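Local coordinates for protein endoglucanase FnCel5A (Fervidobacterium nodosum, PDB 3NCO) that probably hydrolyses internal beta-1,4-glucosidic bonds of cellulose, as an endoglucanase of glycoside hydrolase family 5, at residues Phe14-Met19 with Tyr133-Phe138; Gly36-Tyr41 with Cys102-Glu107; Leu190-Asp195 with Ser246-Lys251. One frame throughout, in Å; residues are numbered along the deposited sequence.

Interaction 1 of 3, residues Phe14-Met19 with Tyr133-Phe138; sequences FEYNKM and YPDKLF
Of the CA atoms facing each other across the contact, those of M19 and K136 are nearest, 8.2 Å apart, where one side of helix 12-20 faces the type I turn from P134 to L137. This belongs to the base of a TIM barrel: the turn leads into strand 137-140, and the helix lies across the N-terminal ends of the strands.

Y16 does most of the work. Its CG lies beside the backbone N (chi1 -81°), which sends the ring from the helix toward the turn, where Y16 OH donates a very short hydrogen bond of 2.5 Å to D135 OD2. The carboxylate meets the ring at its edge, near the ring plane, while its own plane stands almost perpendicular, 82° away. With chi1 at 64°, D135 turns its carboxylate toward the helix, where OD2 receives the phenol. A tyrosine suits this place because it can reach a surface carboxylate with its hydroxyl and still offer carbon to the interior.

That carbon meets F138, on strand 137-140: Y16 CD2 lies 3.8 Å from F138 CE1, an oblique approach. F138 is buried and also rests on V97 and I173, so a wholly apolar ring fits here. Beside this pair, the selenomethionine M19 bends at chi3 and lays CE 3.5 Å from K136 CG, touching the aliphatic part of a lysine whose extended chain runs on past it. On the far side of the helix, N17 is hydrogen-bonded to S289 and to the carbonyl of I256, tying the helix to two further strands. The rim of the F138 ring carries the last detail: its CZ sits 3.6 Å from Y16 O, which lies in the ring plane.

Interaction 2 of 3, residues Gly36-Tyr41 with Cys102-Glu107; sequences GSWGVY and CHHFEE
W38 and H104 have the nearest CA atoms of the two segments, yet the W38 CA and H104 CA atoms stand 13.4 Å apart, so two loops face each other and only long side chains bridge them. Residues 36-39 form a type I turn, closed by G39 N bonding to G36 O at 2.9 Å. G36 and G39 both adopt positive phi angles, where any side chain would collide with the carbonyl oxygen of the residue before, which explains the glycines.

The contact itself is small and lies at the surface. W38 reaches across with the far corner of its six-membered ring: CH2 comes within 3.9 Å of H104 ND1, which lies at the edge of the indole, near its plane. H104 CG lies anti to the backbone N (chi1 -158°), which turns the imidazole toward W38. The ring planes are inclined at 62° and the centroids are 5.8 Å apart, an oblique meeting. Tryptophan is suited by its length, imidazole because it can present ND1 and CE1 to the indole while NE2 bonds a carboxylate: H104 NE2 donates a 2.6 Å hydrogen bond to E106 OE2. That bond is nearly straight (165°), lies close to the imidazole plane and uses the anti lone pair of the carboxylate oxygen, which fixes the rotation of the ring. Replacing H104 with an alanine would probably leave the E106 carboxylate without its imidazole partner and W38 without the ring its CH2 now touches.

R63 lies against both rings. The loop carrying W38 runs from strand 22-25 to helix 44-53, and H104 follows strand 97-101, so the pair sits over the C-terminal ends of the barrel strands, beside the start of helix 106-110, for which F105 is the N-cap and whose neighbour, helix 112-130, packs against F105 and C102.

Interaction 3 of 3, residues Leu190-Asp195 with Ser246-Lys251; sequences LKLVDD and SEWAKK
L190 and L192 make the apolar part of this contact, both meeting the same corner of the W248 indole. L190 CD2 is 4.0 Å from W248 CH2, and L192 CD1 approaches the same CH2 to 3.9 Å from the other side of the ring plane, so the tip of the indole is wedged between two leucines. The L192 methyl arrives obliquely, and its side chain comes from the direction opposite to that of W248. Branched aliphatic chains suit this role, since each can press one methyl against the ring carbon. W248 gets there because its CG is anti to the backbone N (chi1 -180°), which projects the indole outward from the helix and across to a loop whose L190 CA is 10.2 Å from W248 CA.

Both segments belong to the outer layer of a TIM barrel: residues 190-195 lie in the loop between strand 174-177 and strand 198-204, and W248 lies on helix 232-252, which comes later in the chain, after the short helix 208-211. V200 of strand 198-204 touches L190, L192 and W248 alike, while V254 adds to the packing around L192 and W248.

The polar part runs along the indole edge. L190 O lies near the ring plane, 3.7 Å from W248 CZ2. A water completes the link, accepting from W248 NE1 at 2.9 Å and donating to L190 O at 2.8 Å. It lies in the plane of the indole, so the indole N-H, which suits tryptophan to this place, is satisfied through one bridging water that also grips the loop carbonyl.

Overall arrangement
The three contacts belong to one eight-stranded barrel but to different parts of it. Interaction 1 lies at the N-terminal ends of the strands, interaction 2 at the C-terminal ends, where family 5 enzymes carry their active-site cleft, and their centres are about 25 Å apart. Interaction 3 packs the outer layer; its centre is about 19 Å from that of interaction 1, with nearest atoms about 5 Å apart, and about 30 Å from that of interaction 2, across the centre of the chain. None touches another. Along the sequence, interaction 2 is nested within the loop closed by interaction 1, and interaction 3 follows both.

Interaction 1 of 3, residues Phe14-Met19 with Tyr133-Phe138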
loop_
_atom_site.group_PDB
_atom_site.type_symbol
_atom_site.label_atom_id
_atom_site.label_comp_id
_atom_site.label_asym_id
_atom_site.label_seq_id
_atom_site.Cartn_x
_atom_site.Cartn_y
_atom_site.Cartn_z
ATOM N N PHE A 14 -13.114 6.993 9.449
ATOM C CA PHE A 14 -13.832 5.868 8.874
ATOM C C PHE A 14 -14.470 6.237 7.569
ATOM O O PHE A 14 -14.516 5.417 6.667
ATOM C CB PHE A 14 -14.848 5.295 9.878
ATOM C CG PHE A 14 -14.201 4.454 10.969
ATOM C CD1 PHE A 14 -14.194 3.049 10.882
ATOM C CD2 PHE A 14 -13.568 5.063 12.036
ATOM C CE1 PHE A 14 -13.567 2.261 11.870
ATOM C CE2 PHE A 14 -12.928 4.251 13.049
ATOM C CZ PHE A 14 -12.923 2.888 12.954
ATOM N N GLU A 15 -14.934 7.482 7.451
ATOM C CA GLU A 15 -15.492 7.927 6.189
ATOM C C GLU A 15 -14.429 8.101 5.093
ATOM O O GLU A 15 -14.682 7.780 3.904
ATOM C CB GLU A 15 -16.305 9.194 6.399
ATOM C CG GLU A 15 -17.611 8.924 7.181
ATOM C CD GLU A 15 -18.508 7.787 6.563
ATOM O OE1 GLU A 15 -19.014 7.971 5.415
ATOM O OE2 GLU A 15 -18.689 6.712 7.242
ATOM N N TYR A 16 -13.266 8.646 5.480
ATOM C CA TYR A 16 -12.160 8.761 4.509
ATOM C C TYR A 16 -11.689 7.371 4.102
ATOM O O TYR A 16 -11.313 7.139 2.940
ATOM C CB TYR A 16 -10.997 9.609 5.053
ATOM C CG TYR A 16 -11.218 11.087 4.929
ATOM C CD1 TYR A 16 -11.677 11.830 6.009
ATOM C CD2 TYR A 16 -10.976 11.732 3.743
ATOM C CE1 TYR A 16 -11.928 13.201 5.882
ATOM C CE2 TYR A 16 -11.208 13.121 3.593
ATOM C CZ TYR A 16 -11.665 13.843 4.671
ATOM O OH TYR A 16 -11.920 15.204 4.558
ATOM N N ASN A 17 -11.687 6.420 5.042
ATOM C CA ASN A 17 -11.266 5.040 4.672
ATOM C C ASN A 17 -12.198 4.457 3.620
ATOM O O ASN A 17 -11.750 3.818 2.680
ATOM C CB ASN A 17 -11.218 4.136 5.916
ATOM C CG ASN A 17 -10.589 2.788 5.633
ATOM O OD1 ASN A 17 -9.493 2.689 5.090
ATOM N ND2 ASN A 17 -11.272 1.740 6.070
ATOM N N LYS A 18 -13.498 4.761 3.729
ATOM C CA LYS A 18 -14.479 4.272 2.727
ATOM C C LYS A 18 -14.223 4.858 1.344
ATOM O O LYS A 18 -14.544 4.232 0.304
ATOM C CB LYS A 18 -15.908 4.627 3.176
ATOM C CG LYS A 18 -16.432 3.636 4.155
ATOM C CD LYS A 18 -17.752 4.113 4.772
ATOM C CE LYS A 18 -18.943 3.505 4.036
ATOM N NZ LYS A 18 -19.043 3.999 2.617
HETATM N N MSE A 19 -13.648 6.060 1.325
HETATM C CA MSE A 19 -13.254 6.692 0.056
HETATM C C MSE A 19 -12.132 5.946 -0.674
HETATM O O MSE A 19 -12.058 5.987 -1.919
HETATM C CB MSE A 19 -12.886 8.139 0.274
HETATM C CG MSE A 19 -14.076 9.021 0.612
HETATM SE SE MSE A 19 -13.374 10.811 1.142
HETATM C CE MSE A 19 -12.076 11.146 -0.255
ATOM N N TYR A 133 -2.820 20.420 -1.144
ATOM C CA TYR A 133 -3.540 19.499 -2.023
ATOM C C TYR A 133 -4.880 19.108 -1.416
ATOM O O TYR A 133 -5.006 19.071 -0.190
ATOM C CB TYR A 133 -2.671 18.246 -2.295
ATOM C CG TYR A 133 -1.794 18.399 -3.515
ATOM C CD1 TYR A 133 -0.763 19.335 -3.537
ATOM C CD2 TYR A 133 -1.983 17.593 -4.621
ATOM C CE1 TYR A 133 0.064 19.497 -4.654
ATOM C CE2 TYR A 133 -1.177 17.726 -5.743
ATOM C CZ TYR A 133 -0.149 18.691 -5.765
ATOM O OH TYR A 133 0.694 18.864 -6.861
ATOM N N PRO A 134 -5.884 18.791 -2.267
ATOM C CA PRO A 134 -7.201 18.362 -1.766
ATOM C C PRO A 134 -7.105 17.176 -0.800
ATOM O O PRO A 134 -6.122 16.401 -0.837
ATOM C CB PRO A 134 -7.919 17.852 -3.011
ATOM C CG PRO A 134 -7.129 18.173 -4.165
ATOM C CD PRO A 134 -5.842 18.860 -3.746
ATOM N N ASP A 135 -8.151 16.996 0.009
ATOM C CA ASP A 135 -8.114 15.960 1.045
ATOM C C ASP A 135 -8.235 14.514 0.508
ATOM O O ASP A 135 -8.142 13.571 1.293
ATOM C CB ASP A 135 -9.171 16.242 2.119
ATOM C CG ASP A 135 -10.601 16.172 1.588
ATOM O OD1 ASP A 135 -10.881 15.861 0.396
ATOM O OD2 ASP A 135 -11.491 16.427 2.427
ATOM N N LYS A 136 -8.371 14.375 -0.817
ATOM C CA LYS A 136 -8.444 13.085 -1.514
ATOM C C LYS A 136 -7.028 12.545 -1.777
ATOM O O LYS A 136 -6.893 11.477 -2.321
ATOM C CB LYS A 136 -9.198 13.224 -2.841
ATOM C CG LYS A 136 -10.703 13.356 -2.607
ATOM C CD LYS A 136 -11.354 14.032 -3.797
ATOM C CE LYS A 136 -12.849 14.295 -3.461
ATOM N NZ LYS A 136 -13.464 15.142 -4.505
ATOM N N LEU A 137 -6.010 13.334 -1.423
ATOM C CA LEU A 137 -4.623 12.830 -1.303
ATOM C C LEU A 137 -4.347 12.444 0.161
ATOM O O LEU A 137 -4.412 13.313 1.047
ATOM C CB LEU A 137 -3.599 13.895 -1.701
ATOM C CG LEU A 137 -2.121 13.509 -1.520
ATOM C CD1 LEU A 137 -1.692 12.359 -2.487
ATOM C CD2 LEU A 137 -1.241 14.756 -1.700
ATOM N N PHE A 138 -3.945 11.184 0.347
ATOM C CA PHE A 138 -3.562 10.633 1.673
ATOM C C PHE A 138 -2.058 10.366 1.728
ATOM O O PHE A 138 -1.471 10.014 0.684
ATOM C CB PHE A 138 -4.245 9.265 1.905
ATOM C CG PHE A 138 -5.749 9.316 1.966
ATOM C CD1 PHE A 138 -6.447 10.491 1.918
ATOM C CD2 PHE A 138 -6.457 8.132 2.161
ATOM C CE1 PHE A 138 -7.872 10.489 1.914
ATOM C CE2 PHE A 138 -7.854 8.116 2.205
ATOM C CZ PHE A 138 -8.572 9.300 2.057
#

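Interaction 2 of 3, residues Gly36-Tyr41 with Cys102-Glu107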
loop_
_atom_site.group_PDB
_atom_site.type_symbol
_atom_site.label_atom_id
_atom_site.label_comp_id
_atom_site.label_asym_id
_atom_site.label_seq_id
_atom_site.Cartn_x
_atom_site.Cartn_y
_atom_site.Cartn_z
ATOM N N GLY A 36 11.199 3.289 -14.208
ATOM C CA GLY A 36 11.420 2.666 -15.521
ATOM C C GLY A 36 12.444 1.547 -15.454
ATOM O O GLY A 36 12.465 0.660 -16.307
ATOM N N SER A 37 13.310 1.575 -14.446
ATOM C CA SER A 37 14.385 0.589 -14.465
ATOM C C SER A 37 13.948 -0.865 -14.148
ATOM O O SER A 37 14.750 -1.811 -14.347
ATOM C CB SER A 37 15.530 1.058 -13.562
ATOM O OG SER A 37 15.143 0.998 -12.203
ATOM N N TRP A 38 12.716 -1.030 -13.673
ATOM C CA TRP A 38 12.132 -2.330 -13.462
ATOM C C TRP A 38 11.121 -2.637 -14.548
ATOM O O TRP A 38 10.428 -3.652 -14.471
ATOM C CB TRP A 38 11.477 -2.406 -12.065
ATOM C CG TRP A 38 12.478 -2.393 -10.905
ATOM C CD1 TRP A 38 13.854 -2.515 -10.975
ATOM C CD2 TRP A 38 12.161 -2.364 -9.512
ATOM N NE1 TRP A 38 14.415 -2.530 -9.698
ATOM C CE2 TRP A 38 13.391 -2.445 -8.788
ATOM C CE3 TRP A 38 10.962 -2.275 -8.793
ATOM C CZ2 TRP A 38 13.443 -2.423 -7.384
ATOM C CZ3 TRP A 38 11.025 -2.291 -7.393
ATOM C CH2 TRP A 38 12.258 -2.343 -6.712
ATOM N N GLY A 39 11.058 -1.795 -15.573
ATOM C CA GLY A 39 10.206 -2.075 -16.725
ATOM C C GLY A 39 8.824 -1.431 -16.677
ATOM O O GLY A 39 7.993 -1.692 -17.557
ATOM N N VAL A 40 8.581 -0.623 -15.659
ATOM C CA VAL A 40 7.302 0.085 -15.558
ATOM C C VAL A 40 7.534 1.573 -15.466
ATOM O O VAL A 40 8.400 2.048 -14.714
ATOM C CB VAL A 40 6.510 -0.367 -14.349
ATOM C CG1 VAL A 40 5.126 0.287 -14.360
ATOM C CG2 VAL A 40 6.351 -1.888 -14.354
ATOM N N TYR A 41 6.765 2.339 -16.245
ATOM C CA TYR A 41 6.930 3.788 -16.204
ATOM C C TYR A 41 5.511 4.308 -16.261
ATOM O O TYR A 41 4.752 3.909 -17.167
ATOM C CB TYR A 41 7.740 4.303 -17.408
ATOM C CG TYR A 41 7.873 5.810 -17.361
ATOM C CD1 TYR A 41 8.801 6.384 -16.517
ATOM C CD2 TYR A 41 7.036 6.646 -18.137
ATOM C CE1 TYR A 41 8.933 7.781 -16.413
ATOM C CE2 TYR A 41 7.130 8.050 -18.018
ATOM C CZ TYR A 41 8.081 8.587 -17.151
ATOM O OH TYR A 41 8.231 9.961 -17.037
ATOM N N CYS A 102 6.259 6.231 1.395
ATOM C CA CYS A 102 7.661 5.993 1.116
ATOM C C CYS A 102 7.879 4.476 1.180
ATOM O O CYS A 102 7.316 3.795 2.039
ATOM C CB CYS A 102 8.478 6.705 2.184
ATOM S SG CYS A 102 10.304 6.656 1.938
ATOM N N HIS A 103 8.716 3.964 0.284
ATOM C CA HIS A 103 8.777 2.537 -0.040
ATOM C C HIS A 103 10.242 2.202 -0.357
ATOM O O HIS A 103 11.024 3.037 -0.877
ATOM C CB HIS A 103 7.924 2.312 -1.275
ATOM C CG HIS A 103 7.253 0.975 -1.402
ATOM N ND1 HIS A 103 7.864 -0.187 -1.831
ATOM C CD2 HIS A 103 5.947 0.677 -1.289
ATOM C CE1 HIS A 103 6.949 -1.140 -1.994
ATOM N NE2 HIS A 103 5.786 -0.646 -1.636
ATOM N N HIS A 104 10.640 0.994 0.030
ATOM C CA HIS A 104 11.970 0.509 -0.338
ATOM C C HIS A 104 13.098 1.444 0.137
ATOM O O HIS A 104 13.943 1.823 -0.645
ATOM C CB HIS A 104 12.051 0.274 -1.861
ATOM C CG HIS A 104 13.131 -0.677 -2.257
ATOM N ND1 HIS A 104 12.870 -1.877 -2.909
ATOM C CD2 HIS A 104 14.473 -0.631 -2.067
ATOM C CE1 HIS A 104 14.018 -2.516 -3.117
ATOM N NE2 HIS A 104 14.994 -1.794 -2.595
ATOM N N PHE A 105 13.118 1.752 1.423
ATOM C CA PHE A 105 14.245 2.479 2.024
ATOM C C PHE A 105 15.179 1.445 2.708
ATOM O O PHE A 105 15.064 1.197 3.901
ATOM C CB PHE A 105 13.657 3.484 3.005
ATOM C CG PHE A 105 14.604 4.553 3.467
ATOM C CD1 PHE A 105 14.080 5.692 4.129
ATOM C CD2 PHE A 105 16.002 4.466 3.270
ATOM C CE1 PHE A 105 14.956 6.693 4.610
ATOM C CE2 PHE A 105 16.857 5.477 3.712
ATOM C CZ PHE A 105 16.319 6.606 4.388
ATOM N N GLU A 106 16.106 0.842 1.929
ATOM C CA GLU A 106 16.891 -0.302 2.408
ATOM C C GLU A 106 17.686 0.039 3.667
ATOM O O GLU A 106 17.738 -0.772 4.607
ATOM C CB GLU A 106 17.824 -0.854 1.301
ATOM C CG GLU A 106 17.076 -1.653 0.172
ATOM C CD GLU A 106 18.003 -2.160 -1.012
ATOM O OE1 GLU A 106 19.241 -2.376 -0.816
ATOM O OE2 GLU A 106 17.488 -2.344 -2.155
ATOM N N GLU A 107 18.280 1.224 3.718
ATOM C CA GLU A 107 19.079 1.599 4.894
ATOM C C GLU A 107 18.243 1.728 6.178
ATOM O O GLU A 107 18.709 1.446 7.287
ATOM C CB GLU A 107 19.806 2.922 4.640
ATOM C CG GLU A 107 20.739 2.841 3.415
ATOM C CD GLU A 107 20.105 3.235 2.044
ATOM O OE1 GLU A 107 18.853 3.234 1.770
ATOM O OE2 GLU A 107 20.935 3.578 1.177
#

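Interaction 3 of 3, residues Leu190-Asp195 with Ser246-Lys251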
loop_
_atom_site.group_PDB
_atom_site.type_symbol
_atom_site.label_atom_id
_atom_site.label_comp_id
_atom_site.label_asym_id
_atom_site.label_seq_id
_atom_site.Cartn_x
_atom_site.Cartn_y
_atom_site.Cartn_z
ATOM N N LEU A 190 1.350 -3.137 17.077
ATOM C CA LEU A 190 1.320 -1.711 16.705
ATOM C C LEU A 190 0.738 -0.895 17.844
ATOM O O LEU A 190 -0.348 -1.228 18.347
ATOM C CB LEU A 190 0.470 -1.545 15.444
ATOM C CG LEU A 190 0.344 -0.184 14.795
ATOM C CD1 LEU A 190 1.719 0.404 14.429
ATOM C CD2 LEU A 190 -0.592 -0.276 13.551
ATOM N N LYS A 191 1.456 0.163 18.264
ATOM C CA LYS A 191 0.960 1.105 19.285
ATOM C C LYS A 191 0.465 2.376 18.590
ATOM O O LYS A 191 1.230 3.019 17.858
ATOM C CB LYS A 191 2.056 1.439 20.293
ATOM C CG LYS A 191 1.593 2.340 21.352
ATOM C CD LYS A 191 2.744 3.009 22.091
ATOM C CE LYS A 191 3.454 2.029 23.003
ATOM N NZ LYS A 191 4.571 2.786 23.649
ATOM N N LEU A 192 -0.797 2.732 18.822
ATOM C CA LEU A 192 -1.396 3.887 18.144
ATOM C C LEU A 192 -1.038 5.197 18.867
ATOM O O LEU A 192 -0.285 5.191 19.858
ATOM C CB LEU A 192 -2.902 3.675 17.916
ATOM C CG LEU A 192 -3.227 2.498 16.996
ATOM C CD1 LEU A 192 -4.727 2.343 16.832
ATOM C CD2 LEU A 192 -2.604 2.786 15.608
ATOM N N VAL A 193 -1.455 6.305 18.317
ATOM C CA VAL A 193 -1.302 7.607 18.962
ATOM C C VAL A 193 -2.685 8.242 18.933
ATOM O O VAL A 193 -3.576 7.748 18.245
ATOM C CB VAL A 193 -0.290 8.489 18.218
ATOM C CG1 VAL A 193 1.128 7.871 18.364
ATOM C CG2 VAL A 193 -0.670 8.642 16.794
ATOM N N ASP A 194 -2.864 9.293 19.710
ATOM C CA ASP A 194 -4.160 9.940 19.778
ATOM C C ASP A 194 -4.286 10.888 18.613
ATOM O O ASP A 194 -4.026 12.090 18.754
ATOM C CB ASP A 194 -4.270 10.722 21.091
ATOM C CG ASP A 194 -5.715 11.151 21.386
ATOM O OD1 ASP A 194 -6.663 10.730 20.664
ATOM O OD2 ASP A 194 -5.892 11.904 22.342
ATOM N N ASP A 195 -4.663 10.363 17.459
ATOM C CA ASP A 195 -4.819 11.187 16.260
ATOM C C ASP A 195 -6.048 10.610 15.597
ATOM O O ASP A 195 -6.111 9.384 15.348
ATOM C CB ASP A 195 -3.571 11.047 15.359
ATOM C CG ASP A 195 -3.570 12.036 14.167
ATOM O OD1 ASP A 195 -4.475 12.013 13.329
ATOM O OD2 ASP A 195 -2.650 12.865 14.058
ATOM N N SER A 246 -9.864 -7.316 12.393
ATOM C CA SER A 246 -11.079 -6.594 12.663
ATOM C C SER A 246 -11.324 -6.452 14.153
ATOM O O SER A 246 -11.635 -5.363 14.641
ATOM C CB SER A 246 -12.253 -7.327 11.983
ATOM O OG SER A 246 -13.473 -6.823 12.475
ATOM N N GLU A 247 -11.173 -7.535 14.920
ATOM C CA GLU A 247 -11.374 -7.375 16.369
ATOM C C GLU A 247 -10.376 -6.373 16.986
ATOM O O GLU A 247 -10.744 -5.532 17.847
ATOM C CB GLU A 247 -11.287 -8.746 17.074
ATOM C CG GLU A 247 -12.381 -9.736 16.608
ATOM C CD GLU A 247 -12.234 -11.152 17.202
ATOM O OE1 GLU A 247 -11.123 -11.501 17.703
ATOM O OE2 GLU A 247 -13.225 -11.930 17.155
ATOM N N TRP A 248 -9.124 -6.450 16.557
ATOM C CA TRP A 248 -8.129 -5.461 17.025
ATOM C C TRP A 248 -8.498 -4.021 16.649
ATOM O O TRP A 248 -8.415 -3.114 17.488
ATOM C CB TRP A 248 -6.711 -5.836 16.505
ATOM C CG TRP A 248 -5.660 -4.884 16.940
ATOM C CD1 TRP A 248 -4.890 -4.968 18.055
ATOM C CD2 TRP A 248 -5.265 -3.672 16.269
ATOM N NE1 TRP A 248 -4.039 -3.884 18.137
ATOM C CE2 TRP A 248 -4.237 -3.073 17.045
ATOM C CE3 TRP A 248 -5.670 -3.038 15.067
ATOM C CZ2 TRP A 248 -3.581 -1.858 16.657
ATOM C CZ3 TRP A 248 -5.037 -1.820 14.698
ATOM C CH2 TRP A 248 -3.998 -1.258 15.484
ATOM N N ALA A 249 -8.875 -3.823 15.380
ATOM C CA ALA A 249 -9.210 -2.476 14.928
ATOM C C ALA A 249 -10.438 -1.893 15.671
ATOM O O ALA A 249 -10.484 -0.668 15.947
ATOM C CB ALA A 249 -9.408 -2.477 13.443
ATOM N N LYS A 250 -11.441 -2.735 15.922
ATOM C CA LYS A 250 -12.611 -2.249 16.651
ATOM C C LYS A 250 -12.206 -1.860 18.080
ATOM O O LYS A 250 -12.700 -0.868 18.648
ATOM C CB LYS A 250 -13.667 -3.333 16.694
ATOM C CG LYS A 250 -14.375 -3.545 15.376
ATOM C CD LYS A 250 -15.094 -4.821 15.656
ATOM C CE LYS A 250 -15.999 -5.235 14.604
ATOM N NZ LYS A 250 -16.507 -6.512 15.232
ATOM N N LYS A 251 -11.347 -2.692 18.697
ATOM C CA LYS A 251 -10.916 -2.403 20.067
ATOM C C LYS A 251 -10.134 -1.115 20.104
ATOM O O LYS A 251 -10.205 -0.372 21.103
ATOM C CB LYS A 251 -10.072 -3.557 20.608
ATOM C CG LYS A 251 -9.621 -3.346 22.044
ATOM C CD LYS A 251 -8.729 -4.458 22.524
ATOM C CE LYS A 251 -8.306 -4.195 23.991
ATOM N NZ LYS A 251 -9.432 -3.732 24.820
HETATM O O HOH W 1 -1.943 -2.929 19.843
#